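Local coordinates for protein arginase (Thermus thermophilus, PDB 2EF5) that probably hydrolyses L-arginine to L-ornithine and urea, using two manganese ions bound in each subunit, at residues Met137-Ala140 and Val141-Leu145; His147-Leu150 and Thr151-Phe154; Leu237-Arg240 and Glu241-Leu245; Leu267-Arg270 and Asn271-Ala274. All coordinates share one frame; numbering follows the deposited sequence.

Contact 1 (Met137-Ala140 and Val141-Leu145); sequences MPLA and VLSGL
Ala140 O, in the last turn of helix 138-142, is gripped by Leu145 N at 3.0 Å in a nearly straight bond (167°) whose donor stands well above the carbonyl plane, and by a weaker bond from Ser143 N. One residue earlier Leu139 O also has two donors: Ser143 OG approaches to 3.0 Å, tilted from the carbonyl plane, and Ser143 N adds a weak bond. The hydroxyl can fold back over the turn because OG lies beside its own backbone N, anti to the carbonyl carbon (chi1 -65°). With an alanine here, Leu139 O would probably lose its hydroxyl partner and keep, within this turn, the weak, bent bond from the amide of the same residue. The chain ends its helix in a Schellman motif: the bond from Leu145 N to Ala140 O encloses a shorter one, 2.7 Å, from Gly144 N to Val141 O. Gly144 has positive phi (89°), where a side chain would jam against the carbonyl oxygen of Ser143. Ala140 CB and Leu145 CB, 4.3 Å apart, make the apolar contact that spans such a motif. At the other end of the helix, Val141 N donates to O of Met137, the N-cap residue, at 3.0 Å. Leu142 N reaches Pro138 O at 2.9 Å. The Pro138 ring packs on Asp122, a manganese ligand, while Leu139 and Leu142 lie on Trp116 of strand 113-117.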
ATOM      1  N   MET A 137      23.332   0.595 -24.257  1.00 27.48           N
ATOM      2  CA  MET A 137      23.760  -0.519 -23.407  1.00 27.77           C
ATOM      3  C   MET A 137      25.075  -0.323 -22.627  1.00 25.97           C
ATOM      4  O   MET A 137      25.459  -1.203 -21.858  1.00 27.01           O
ATOM      5  CB  MET A 137      23.933  -1.792 -24.254  1.00 28.51           C
ATOM      6  CG  MET A 137      23.080  -1.880 -25.507  1.00 31.52           C
ATOM      7  SD  MET A 137      23.514  -3.328 -26.519  1.00 35.60           S
ATOM      8  CE  MET A 137      21.909  -3.753 -27.192  1.00 31.30           C
ATOM      9  N   PRO A 138      25.759   0.827 -22.781  1.00 25.29           N
ATOM     10  CA  PRO A 138      27.023   0.996 -22.053  1.00 24.40           C
ATOM     11  C   PRO A 138      27.058   0.764 -20.547  1.00 24.33           C
ATOM     12  O   PRO A 138      28.006   0.164 -20.042  1.00 23.66           O
ATOM     13  CB  PRO A 138      27.454   2.412 -22.434  1.00 25.04           C
ATOM     14  CG  PRO A 138      26.159   3.119 -22.593  1.00 24.59           C
ATOM     15  CD  PRO A 138      25.338   2.111 -23.375  1.00 25.00           C
ATOM     16  N   LEU A 139      26.054   1.250 -19.822  1.00 23.47           N
ATOM     17  CA  LEU A 139      26.052   1.072 -18.376  1.00 23.49           C
ATOM     18  C   LEU A 139      25.870  -0.396 -18.020  1.00 23.07           C
ATOM     19  O   LEU A 139      26.437  -0.873 -17.047  1.00 23.89           O
ATOM     20  CB  LEU A 139      24.956   1.917 -17.716  1.00 22.25           C
ATOM     21  CG  LEU A 139      24.973   1.946 -16.177  1.00 22.22           C
ATOM     22  CD1 LEU A 139      26.364   2.307 -15.673  1.00 21.67           C
ATOM     23  CD2 LEU A 139      23.957   2.957 -15.670  1.00 19.65           C
ATOM     24  N   ALA A 140      25.071  -1.108 -18.806  1.00 24.91           N
ATOM     25  CA  ALA A 140      24.859  -2.532 -18.562  1.00 25.14           C
ATOM     26  C   ALA A 140      26.207  -3.218 -18.753  1.00 24.50           C
ATOM     27  O   ALA A 140      26.683  -3.924 -17.870  1.00 26.03           O
ATOM     28  CB  ALA A 140      23.838  -3.089 -19.539  1.00 23.81           C
ATOM     29  N   VAL A 141      26.827  -2.983 -19.905  1.00 24.99           N
ATOM     30  CA  VAL A 141      28.129  -3.565 -20.214  1.00 25.18           C
ATOM     31  C   VAL A 141      29.120  -3.303 -19.081  1.00 25.95           C
ATOM     32  O   VAL A 141      29.764  -4.226 -18.579  1.00 25.68           O
ATOM     33  CB  VAL A 141      28.706  -2.973 -21.523  1.00 24.28           C
ATOM     34  CG1 VAL A 141      30.139  -3.442 -21.727  1.00 25.17           C
ATOM     35  CG2 VAL A 141      27.846  -3.390 -22.700  1.00 23.24           C
ATOM     36  N   LEU A 142      29.249  -2.043 -18.679  1.00 25.28           N
ATOM     37  CA  LEU A 142      30.165  -1.690 -17.601  1.00 25.15           C
ATOM     38  C   LEU A 142      29.843  -2.489 -16.348  1.00 25.50           C
ATOM     39  O   LEU A 142      30.731  -2.784 -15.547  1.00 25.34           O
ATOM     40  CB  LEU A 142      30.077  -0.195 -17.286  1.00 24.18           C
ATOM     41  CG  LEU A 142      30.737   0.741 -18.300  1.00 25.06           C
ATOM     42  CD1 LEU A 142      30.288   2.175 -18.045  1.00 25.05           C
ATOM     43  CD2 LEU A 142      32.261   0.629 -18.190  1.00 23.25           C
ATOM     44  N   SER A 143      28.571  -2.834 -16.183  1.00 27.32           N
ATOM     45  CA  SER A 143      28.133  -3.601 -15.021  1.00 29.42           C
ATOM     46  C   SER A 143      28.294  -5.104 -15.234  1.00 31.37           C
ATOM     47  O   SER A 143      27.937  -5.899 -14.362  1.00 31.90           O
ATOM     48  CB  SER A 143      26.672  -3.283 -14.696  1.00 28.96           C
ATOM     49  OG  SER A 143      26.526  -1.932 -14.290  1.00 30.16           O
ATOM     50  N   GLY A 144      28.827  -5.482 -16.394  1.00 31.94           N
ATOM     51  CA  GLY A 144      29.041  -6.887 -16.694  1.00 34.98           C
ATOM     52  C   GLY A 144      27.893  -7.628 -17.354  1.00 35.44           C
ATOM     53  O   GLY A 144      27.886  -8.855 -17.369  1.00 37.15           O
ATOM     54  N   LEU A 145      26.930  -6.895 -17.902  1.00 34.78           N
ATOM     55  CA  LEU A 145      25.780  -7.504 -18.567  1.00 34.87           C
ATOM     56  C   LEU A 145      25.751  -7.117 -20.040  1.00 34.88           C
ATOM     57  O   LEU A 145      25.893  -5.943 -20.379  1.00 34.16           O
ATOM     58  CB  LEU A 145      24.476  -7.037 -17.911  1.00 35.44           C
ATOM     59  CG  LEU A 145      24.278  -7.291 -16.414  1.00 35.32           C
ATOM     60  CD1 LEU A 145      23.061  -6.520 -15.940  1.00 36.27           C
ATOM     61  CD2 LEU A 145      24.115  -8.784 -16.145  1.00 35.90           C
TER

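Contact 2 (His147-Leu150 and Thr151-Phe154); sequences HPRL and TEVF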
ATOM      1  N   HIS A 147      26.643  -8.238 -24.413  1.00 35.84           N
ATOM      2  CA  HIS A 147      27.458  -8.991 -25.348  1.00 35.05           C
ATOM      3  C   HIS A 147      28.846  -9.276 -24.792  1.00 34.17           C
ATOM      4  O   HIS A 147      29.526  -8.377 -24.304  1.00 34.42           O
ATOM      5  CB  HIS A 147      27.590  -8.230 -26.664  1.00 36.50           C
ATOM      6  CG  HIS A 147      28.078  -9.075 -27.792  1.00 37.64           C
ATOM      7  ND1 HIS A 147      27.238  -9.611 -28.740  1.00 38.95           N
ATOM      8  CD2 HIS A 147      29.324  -9.518 -28.101  1.00 37.76           C
ATOM      9  CE1 HIS A 147      27.938 -10.348 -29.585  1.00 38.61           C
ATOM     10  NE2 HIS A 147      29.208 -10.306 -29.215  1.00 38.90           N
ATOM     11  N   PRO A 148      29.290 -10.536 -24.871  1.00 33.34           N
ATOM     12  CA  PRO A 148      30.605 -10.966 -24.383  1.00 32.19           C
ATOM     13  C   PRO A 148      31.780 -10.160 -24.959  1.00 31.89           C
ATOM     14  O   PRO A 148      32.746  -9.895 -24.243  1.00 32.57           O
ATOM     15  CB  PRO A 148      30.653 -12.441 -24.785  1.00 32.77           C
ATOM     16  CG  PRO A 148      29.214 -12.851 -24.716  1.00 33.30           C
ATOM     17  CD  PRO A 148      28.520 -11.687 -25.380  1.00 33.19           C
ATOM     18  N   ARG A 149      31.698  -9.785 -26.241  1.00 31.33           N
ATOM     19  CA  ARG A 149      32.757  -9.006 -26.906  1.00 31.76           C
ATOM     20  C   ARG A 149      32.982  -7.681 -26.202  1.00 31.96           C
ATOM     21  O   ARG A 149      34.060  -7.092 -26.279  1.00 32.15           O
ATOM     22  CB  ARG A 149      32.406  -8.696 -28.375  1.00 31.89           C
ATOM     23  CG  ARG A 149      32.727  -9.784 -29.388  1.00 33.91           C
ATOM     24  CD  ARG A 149      34.197 -10.084 -29.481  1.00 34.84           C
ATOM     25  NE  ARG A 149      35.008  -9.219 -30.319  1.00 34.03           N
ATOM     26  CZ  ARG A 149      36.331  -9.214 -30.292  1.00 34.43           C
ATOM     27  NH1 ARG A 149      36.963 -10.020 -29.466  1.00 33.85           N
ATOM     28  NH2 ARG A 149      37.023  -8.397 -31.078  1.00 33.16           N
ATOM     29  N   LEU A 150      31.950  -7.208 -25.524  1.00 29.83           N
ATOM     30  CA  LEU A 150      32.033  -5.935 -24.833  1.00 29.32           C
ATOM     31  C   LEU A 150      32.350  -6.071 -23.352  1.00 29.25           C
ATOM     32  O   LEU A 150      33.227  -5.380 -22.831  1.00 29.20           O
ATOM     33  CB  LEU A 150      30.725  -5.169 -25.017  1.00 27.42           C
ATOM     34  CG  LEU A 150      30.339  -4.837 -26.466  1.00 27.45           C
ATOM     35  CD1 LEU A 150      29.005  -4.107 -26.484  1.00 26.38           C
ATOM     36  CD2 LEU A 150      31.420  -3.978 -27.107  1.00 26.90           C
ATOM     37  N   THR A 151      31.641  -6.964 -22.673  1.00 30.81           N
ATOM     38  CA  THR A 151      31.860  -7.162 -21.249  1.00 32.67           C
ATOM     39  C   THR A 151      33.251  -7.708 -20.939  1.00 34.39           C
ATOM     40  O   THR A 151      33.824  -7.380 -19.900  1.00 33.70           O
ATOM     41  CB  THR A 151      30.805  -8.117 -20.648  1.00 33.22           C
ATOM     42  OG1 THR A 151      30.847  -9.375 -21.333  1.00 34.31           O
ATOM     43  CG2 THR A 151      29.404  -7.516 -20.786  1.00 33.57           C
ATOM     44  N   GLU A 152      33.801  -8.523 -21.839  1.00 35.24           N
ATOM     45  CA  GLU A 152      35.121  -9.106 -21.611  1.00 35.83           C
ATOM     46  C   GLU A 152      36.219  -8.066 -21.439  1.00 34.74           C
ATOM     47  O   GLU A 152      37.185  -8.296 -20.715  1.00 33.66           O
ATOM     48  CB  GLU A 152      35.505 -10.069 -22.747  1.00 38.22           C
ATOM     49  CG  GLU A 152      35.505  -9.463 -24.138  1.00 41.38           C
ATOM     50  CD  GLU A 152      35.983 -10.441 -25.199  1.00 44.12           C
ATOM     51  OE1 GLU A 152      35.713 -11.652 -25.057  1.00 44.76           O
ATOM     52  OE2 GLU A 152      36.618 -10.000 -26.179  1.00 44.12           O
ATOM     53  N   VAL A 153      36.076  -6.919 -22.092  1.00 32.96           N
ATOM     54  CA  VAL A 153      37.095  -5.885 -21.974  1.00 31.59           C
ATOM     55  C   VAL A 153      36.627  -4.591 -21.309  1.00 31.00           C
ATOM     56  O   VAL A 153      37.453  -3.742 -20.965  1.00 30.50           O
ATOM     57  CB  VAL A 153      37.691  -5.527 -23.354  1.00 31.96           C
ATOM     58  CG1 VAL A 153      38.485  -6.707 -23.900  1.00 34.56           C
ATOM     59  CG2 VAL A 153      36.580  -5.140 -24.319  1.00 30.35           C
ATOM     60  N   PHE A 154      35.321  -4.430 -21.116  1.00 30.15           N
ATOM     61  CA  PHE A 154      34.820  -3.203 -20.502  1.00 28.60           C
ATOM     62  C   PHE A 154      34.130  -3.332 -19.147  1.00 29.67           C
ATOM     63  O   PHE A 154      33.821  -2.315 -18.520  1.00 29.40           O
ATOM     64  CB  PHE A 154      33.898  -2.468 -21.476  1.00 26.46           C
ATOM     65  CG  PHE A 154      34.555  -2.123 -22.785  1.00 24.38           C
ATOM     66  CD1 PHE A 154      35.776  -1.467 -22.805  1.00 24.45           C
ATOM     67  CD2 PHE A 154      33.965  -2.482 -23.994  1.00 24.79           C
ATOM     68  CE1 PHE A 154      36.407  -1.176 -24.006  1.00 24.49           C
ATOM     69  CE2 PHE A 154      34.587  -2.196 -25.203  1.00 22.68           C
ATOM     70  CZ  PHE A 154      35.809  -1.543 -25.212  1.00 24.49           C
TER
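Glu152 turns its CG between its backbone N and carbonyl carbon (chi1 57°) and runs extended from there, while Arg149, bent at chi2 and chi3, curls round to lie beside it, both side chains pointing the same way. This i to i+3 salt bridge belongs to the first turn of helix 148-154, a short helix with His147 at its N-cap and Pro148 as its first residue. Arg149 NH1 stands 3.3 Å from Glu152 OE2, and the guanidinium and carboxylate planes are steeply turned, 76° apart. This pair is long; each group has its stronger charged partner on helix 66-81: Arg149 NE meets Glu67, and Glu152 OE2 meets Arg70. Acid and base thus alternate along the row Glu67, Arg149, Glu152, Arg70, which ties this short helix to helix 66-81. Along the backbone, His147 O accepts from both Leu150 N and Thr151 N, the latter at 3.0 Å and almost straight. Leu150 O in turn takes Phe154 N at 2.9 Å, with a weak bond from Val153 N. The buried side of the helix is apolar: Leu150 and Phe154 lean on Met100 of helix 99-107 and on Val141 of the preceding helix. Phe154 CG sits beside its backbone N (chi1 -58°), which swings the ring back over the turn until CE2 is 4.1 Å from Leu150 CD2. The same ring is backed by its neighbour in sequence, Val153 CG2 resting 3.6 Å above its plane, over the centre.

Contact 3 (Leu237-Arg240 and Glu241-Leu245); sequences LTYR and EAHLL. With GAI (guanidine), chain I.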
ATOM      1  N   LEU A 237      16.011  18.002 -15.846  1.00 17.96           N
ATOM      2  CA  LEU A 237      16.577  18.866 -14.820  1.00 18.28           C
ATOM      3  C   LEU A 237      16.643  20.313 -15.268  1.00 18.61           C
ATOM      4  O   LEU A 237      16.785  20.595 -16.462  1.00 19.56           O
ATOM      5  CB  LEU A 237      17.993  18.410 -14.465  1.00 16.36           C
ATOM      6  CG  LEU A 237      18.180  17.036 -13.825  1.00 17.23           C
ATOM      7  CD1 LEU A 237      19.675  16.779 -13.610  1.00 15.94           C
ATOM      8  CD2 LEU A 237      17.423  16.988 -12.500  1.00 17.48           C
ATOM      9  N   THR A 238      16.542  21.229 -14.307  1.00 18.79           N
ATOM     10  CA  THR A 238      16.643  22.650 -14.604  1.00 18.27           C
ATOM     11  C   THR A 238      18.129  22.994 -14.565  1.00 18.33           C
ATOM     12  O   THR A 238      18.944  22.204 -14.080  1.00 16.84           O
ATOM     13  CB  THR A 238      15.968  23.516 -13.520  1.00 19.20           C
ATOM     14  OG1 THR A 238      16.643  23.308 -12.271  1.00 15.63           O
ATOM     15  CG2 THR A 238      14.489  23.148 -13.360  1.00 18.45           C
ATOM     16  N   TYR A 239      18.466  24.178 -15.059  1.00 16.64           N
ATOM     17  CA  TYR A 239      19.837  24.680 -15.067  1.00 17.76           C
ATOM     18  C   TYR A 239      20.416  24.667 -13.655  1.00 17.53           C
ATOM     19  O   TYR A 239      21.526  24.181 -13.433  1.00 16.66           O
ATOM     20  CB  TYR A 239      19.832  26.115 -15.597  1.00 19.66           C
ATOM     21  CG  TYR A 239      21.158  26.836 -15.564  1.00 21.09           C
ATOM     22  CD1 TYR A 239      22.070  26.701 -16.609  1.00 23.60           C
ATOM     23  CD2 TYR A 239      21.469  27.711 -14.526  1.00 21.39           C
ATOM     24  CE1 TYR A 239      23.249  27.425 -16.632  1.00 23.42           C
ATOM     25  CE2 TYR A 239      22.657  28.449 -14.535  1.00 23.67           C
ATOM     26  CZ  TYR A 239      23.539  28.299 -15.597  1.00 24.19           C
ATOM     27  OH  TYR A 239      24.696  29.033 -15.641  1.00 27.55           O
ATOM     28  N   ARG A 240      19.661  25.223 -12.709  1.00 15.89           N
ATOM     29  CA  ARG A 240      20.085  25.299 -11.320  1.00 15.36           C
ATOM     30  C   ARG A 240      20.234  23.914 -10.678  1.00 15.70           C
ATOM     31  O   ARG A 240      21.215  23.660  -9.980  1.00 15.84           O
ATOM     32  CB  ARG A 240      19.101  26.162 -10.509  1.00 16.11           C
ATOM     33  CG  ARG A 240      19.179  27.667 -10.832  1.00 16.22           C
ATOM     34  CD  ARG A 240      17.952  28.456 -10.341  1.00 15.64           C
ATOM     35  NE  ARG A 240      17.596  28.130  -8.963  1.00 14.11           N
ATOM     36  CZ  ARG A 240      16.505  28.589  -8.349  1.00 15.26           C
ATOM     37  NH1 ARG A 240      15.669  29.411  -8.985  1.00 13.39           N
ATOM     38  NH2 ARG A 240      16.213  28.188  -7.116  1.00 14.21           N
ATOM     39  N   GLU A 241      19.274  23.021 -10.898  1.00 14.92           N
ATOM     40  CA  GLU A 241      19.386  21.686 -10.325  1.00 16.36           C
ATOM     41  C   GLU A 241      20.662  20.996 -10.784  1.00 15.81           C
ATOM     42  O   GLU A 241      21.367  20.388  -9.983  1.00 15.25           O
ATOM     43  CB  GLU A 241      18.190  20.810 -10.712  1.00 17.27           C
ATOM     44  CG  GLU A 241      16.896  21.179 -10.029  1.00 19.77           C
ATOM     45  CD  GLU A 241      15.755  20.294 -10.471  1.00 21.11           C
ATOM     46  OE1 GLU A 241      15.654  20.026 -11.685  1.00 21.41           O
ATOM     47  OE2 GLU A 241      14.958  19.862  -9.613  1.00 22.09           O
ATOM     48  N   ALA A 242      20.957  21.082 -12.075  1.00 15.20           N
ATOM     49  CA  ALA A 242      22.158  20.448 -12.611  1.00 15.66           C
ATOM     50  C   ALA A 242      23.416  21.038 -11.983  1.00 14.46           C
ATOM     51  O   ALA A 242      24.348  20.307 -11.648  1.00 15.86           O
ATOM     52  CB  ALA A 242      22.200  20.590 -14.142  1.00 14.35           C
ATOM     53  N   HIS A 243      23.463  22.359 -11.820  1.00 14.54           N
ATOM     54  CA  HIS A 243      24.643  22.959 -11.214  1.00 15.32           C
ATOM     55  C   HIS A 243      24.739  22.557  -9.742  1.00 15.88           C
ATOM     56  O   HIS A 243      25.829  22.264  -9.251  1.00 15.50           O
ATOM     57  CB  HIS A 243      24.630  24.485 -11.369  1.00 16.13           C
ATOM     58  CG  HIS A 243      25.122  24.951 -12.704  1.00 16.01           C
ATOM     59  ND1 HIS A 243      26.463  24.986 -13.031  1.00 17.01           N
ATOM     60  CD2 HIS A 243      24.454  25.359 -13.806  1.00 17.84           C
ATOM     61  CE1 HIS A 243      26.596  25.397 -14.279  1.00 17.79           C
ATOM     62  NE2 HIS A 243      25.395  25.630 -14.776  1.00 18.33           N
ATOM     63  N   LEU A 244      23.609  22.516  -9.043  1.00 15.22           N
ATOM     64  CA  LEU A 244      23.640  22.116  -7.636  1.00 17.23           C
ATOM     65  C   LEU A 244      24.214  20.703  -7.498  1.00 17.76           C
ATOM     66  O   LEU A 244      25.068  20.449  -6.648  1.00 17.38           O
ATOM     67  CB  LEU A 244      22.242  22.144  -7.016  1.00 15.74           C
ATOM     68  CG  LEU A 244      22.263  21.713  -5.543  1.00 17.15           C
ATOM     69  CD1 LEU A 244      23.075  22.722  -4.728  1.00 16.94           C
ATOM     70  CD2 LEU A 244      20.850  21.616  -5.008  1.00 17.45           C
ATOM     71  N   LEU A 245      23.735  19.786  -8.331  1.00 17.05           N
ATOM     72  CA  LEU A 245      24.221  18.410  -8.298  1.00 18.18           C
ATOM     73  C   LEU A 245      25.733  18.365  -8.477  1.00 18.23           C
ATOM     74  O   LEU A 245      26.435  17.662  -7.742  1.00 18.83           O
ATOM     75  CB  LEU A 245      23.558  17.580  -9.398  1.00 18.76           C
ATOM     76  CG  LEU A 245      24.050  16.132  -9.488  1.00 19.21           C
ATOM     77  CD1 LEU A 245      23.770  15.402  -8.175  1.00 18.22           C
ATOM     78  CD2 LEU A 245      23.357  15.444 -10.645  1.00 20.53           C
TER
HETATM   79  C   GAI I1001      23.685  27.004  -8.402  1.00 21.65           C
HETATM   80  N1  GAI I1001      23.627  26.039  -7.470  1.00 20.48           N
HETATM   81  N2  GAI I1001      22.554  27.539  -8.867  1.00 20.54           N
HETATM   82  N3  GAI I1001      24.868  27.429  -8.859  1.00 21.94           N
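Thr238 and Glu241 exchange two hydrogen bonds at the start of helix 239-252. Glu241 N donates to Thr238 OG1 at 3.0 Å, and Thr238 N returns a bond of the same length to Glu241 OE1, both close to straight at 163°. The carboxylate oxygen is met on its anti side, slightly out of plane. Glu241 reaches back because CG lies beside its own backbone N (chi1 -72°) and the chain then runs extended, which also lays OE1 3.6 Å from Leu237 CD2. OE1 has a stronger partner in Arg240 of the second subunit, so the cap is tied to the subunit interface. Aromatic contact comes one turn on: the His243 imidazole stands over one face of the Tyr239 ring, CD2 3.5 Å above its centre, with the planes at 59°, an oblique pair. The same CD2 passes 3.2 Å from Tyr239 O, which lies at the imidazole edge. On the imidazole itself ND1 is hydrogen-bonded to Ser283 OG on helix 272-284, which, with Tyr239 beside the ring, probably limits its rotation. Packing against the bound guanidine is looser: Arg240 CG is 3.9 Å from its N2, and His243 CB and Leu244 N approach it as closely, while Glu247 provides a hydrogen bond. Taken together, the reciprocal bonds are a capping box, with Thr238 as N-cap, opening the helix of a beta-alpha-beta unit between strands 212-217 and 255-261.

Contact 4 (Leu267-Arg270 and Asn271-Ala274); sequences LDER and NRTA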
ATOM      1  N   LEU A 267      21.260  19.627 -33.865  1.00 25.09           N
ATOM      2  CA  LEU A 267      19.917  19.779 -33.333  1.00 24.99           C
ATOM      3  C   LEU A 267      19.907  20.892 -32.297  1.00 24.95           C
ATOM      4  O   LEU A 267      18.865  21.228 -31.745  1.00 27.76           O
ATOM      5  CB  LEU A 267      19.460  18.462 -32.688  1.00 26.52           C
ATOM      6  CG  LEU A 267      19.420  17.232 -33.602  1.00 27.69           C
ATOM      7  CD1 LEU A 267      19.225  15.963 -32.774  1.00 28.01           C
ATOM      8  CD2 LEU A 267      18.300  17.398 -34.624  1.00 26.52           C
ATOM      9  N   ASP A 268      21.074  21.481 -32.065  1.00 23.43           N
ATOM     10  CA  ASP A 268      21.221  22.527 -31.061  1.00 22.90           C
ATOM     11  C   ASP A 268      20.865  23.920 -31.554  1.00 23.95           C
ATOM     12  O   ASP A 268      20.614  24.141 -32.740  1.00 23.52           O
ATOM     13  CB  ASP A 268      22.661  22.533 -30.534  1.00 21.37           C
ATOM     14  CG  ASP A 268      22.781  23.133 -29.141  1.00 22.04           C
ATOM     15  OD1 ASP A 268      21.756  23.535 -28.546  1.00 18.99           O
ATOM     16  OD2 ASP A 268      23.920  23.200 -28.633  1.00 21.88           O
ATOM     17  N   GLU A 269      20.842  24.859 -30.618  1.00 24.02           N
ATOM     18  CA  GLU A 269      20.547  26.247 -30.924  1.00 24.80           C
ATOM     19  C   GLU A 269      21.680  27.118 -30.384  1.00 24.04           C
ATOM     20  O   GLU A 269      21.856  27.262 -29.168  1.00 23.12           O
ATOM     21  CB  GLU A 269      19.212  26.651 -30.292  1.00 26.29           C
ATOM     22  CG  GLU A 269      18.112  25.622 -30.539  1.00 32.39           C
ATOM     23  CD  GLU A 269      16.749  26.066 -30.047  1.00 34.55           C
ATOM     24  OE1 GLU A 269      16.678  26.696 -28.973  1.00 36.58           O
ATOM     25  OE2 GLU A 269      15.744  25.765 -30.728  1.00 37.81           O
ATOM     26  N   ARG A 270      22.466  27.678 -31.293  1.00 22.59           N
ATOM     27  CA  ARG A 270      23.571  28.548 -30.907  1.00 23.01           C
ATOM     28  C   ARG A 270      24.544  27.857 -29.952  1.00 20.86           C
ATOM     29  O   ARG A 270      25.116  28.494 -29.064  1.00 20.79           O
ATOM     30  CB  ARG A 270      23.029  29.806 -30.237  1.00 26.39           C
ATOM     31  CG  ARG A 270      21.966  30.526 -31.033  1.00 33.80           C
ATOM     32  CD  ARG A 270      22.561  31.232 -32.227  1.00 38.60           C
ATOM     33  NE  ARG A 270      21.619  32.181 -32.809  1.00 44.37           N
ATOM     34  CZ  ARG A 270      21.936  33.055 -33.755  1.00 44.55           C
ATOM     35  NH1 ARG A 270      23.175  33.099 -34.228  1.00 44.36           N
ATOM     36  NH2 ARG A 270      21.015  33.888 -34.223  1.00 46.93           N
ATOM     37  N   ASN A 271      24.714  26.551 -30.121  1.00 18.18           N
ATOM     38  CA  ASN A 271      25.642  25.792 -29.290  1.00 19.49           C
ATOM     39  C   ASN A 271      25.346  25.888 -27.794  1.00 18.67           C
ATOM     40  O   ASN A 271      26.223  25.609 -26.982  1.00 17.14           O
ATOM     41  CB  ASN A 271      27.073  26.296 -29.551  1.00 19.13           C
ATOM     42  CG  ASN A 271      28.119  25.235 -29.290  1.00 20.06           C
ATOM     43  OD1 ASN A 271      27.916  24.071 -29.620  1.00 18.52           O
ATOM     44  ND2 ASN A 271      29.256  25.634 -28.716  1.00 20.28           N
ATOM     45  N   ARG A 272      24.125  26.259 -27.419  1.00 18.51           N
ATOM     46  CA  ARG A 272      23.814  26.422 -26.001  1.00 20.32           C
ATOM     47  C   ARG A 272      23.864  25.152 -25.170  1.00 18.48           C
ATOM     48  O   ARG A 272      24.085  25.211 -23.957  1.00 19.21           O
ATOM     49  CB  ARG A 272      22.465  27.122 -25.814  1.00 22.44           C
ATOM     50  CG  ARG A 272      21.246  26.328 -26.228  1.00 26.55           C
ATOM     51  CD  ARG A 272      20.011  27.221 -26.102  1.00 33.78           C
ATOM     52  NE  ARG A 272      18.758  26.479 -26.197  1.00 37.35           N
ATOM     53  CZ  ARG A 272      17.556  27.030 -26.077  1.00 38.51           C
ATOM     54  NH1 ARG A 272      17.441  28.333 -25.859  1.00 40.60           N
ATOM     55  NH2 ARG A 272      16.469  26.280 -26.178  1.00 36.69           N
ATOM     56  N   THR A 273      23.677  24.004 -25.810  1.00 17.03           N
ATOM     57  CA  THR A 273      23.727  22.748 -25.080  1.00 17.28           C
ATOM     58  C   THR A 273      25.170  22.449 -24.701  1.00 17.53           C
ATOM     59  O   THR A 273      25.461  22.024 -23.581  1.00 16.52           O
ATOM     60  CB  THR A 273      23.155  21.595 -25.914  1.00 15.37           C
ATOM     61  OG1 THR A 273      21.790  21.884 -26.234  1.00 18.30           O
ATOM     62  CG2 THR A 273      23.220  20.284 -25.128  1.00 16.28           C
ATOM     63  N   ALA A 274      26.080  22.689 -25.633  1.00 17.85           N
ATOM     64  CA  ALA A 274      27.496  22.462 -25.366  1.00 18.13           C
ATOM     65  C   ALA A 274      27.958  23.449 -24.286  1.00 17.53           C
ATOM     66  O   ALA A 274      28.732  23.087 -23.394  1.00 17.25           O
ATOM     67  CB  ALA A 274      28.314  22.658 -26.642  1.00 16.29           C
TER
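Asp268 holds CG anti to its backbone N (chi1 -156°), which carries the carboxylate forward into the first turn of helix 272-284. There it meets Thr273 with both oxygens. Thr273 N donates to OD2 of Asp268 on the syn side, at 2.9 Å. Thr273 OG1 reaches Asp268 OD1 at 2.8 Å from well above the carboxylate plane. The threonine hydroxyl also accepts from Gly228 N, so two partners probably hold its orientation. Glu269 and Arg272 run side by side. Arg272 CG sits between backbone N and carbonyl carbon (chi1 68°), and the chain then extends to NE, laying the guanidinium under Glu269. OE1 of Glu269 stands over one guanidinium face, 2.8 Å from Arg272 NH2, with no N-H directed at it, so the attraction is one of charge alone. Their backbones close a type I' turn, Arg272 N donating to Glu269 O at 3.0 Å, with Arg270 and Asn271 both at positive phi. Asn271, the N-cap residue, makes no capping bond with its side chain; its ND2 goes instead to Ala25 O. A leucine in place of Asp268 would probably leave Thr273 N and OG1 without these acceptors and let the threonine hydroxyl turn. The carboxylate thus probably stands in for the N-cap side chain at Thr273 N: a negative charge faces the first turn of the helix, where it is likely to be stabilised by the amide dipoles.

How the contacts relate
From the N terminus the four contacts come in series, none nested or crossed, and each shapes a helix end or short helix in the alpha/beta fold with its parallel eight-stranded sheet. Contact 1 closes helix 138-142, and contact 2 opens after one residue; these two touch, with Val141 CG1 3.8 Å from Leu150 CB. Together they pack helices 138-142 and 148-154 against helix 99-107. Contacts 3 and 4 lie across the chain's centre: contact 3 starts helix 239-252, and contact 4 turns the loop after strand 255-261 into helix 272-284. These helices pack together through residues such as Tyr239 and Met276. Their own centres are about 18 Å apart, against about 34 Å from contact 2 to either.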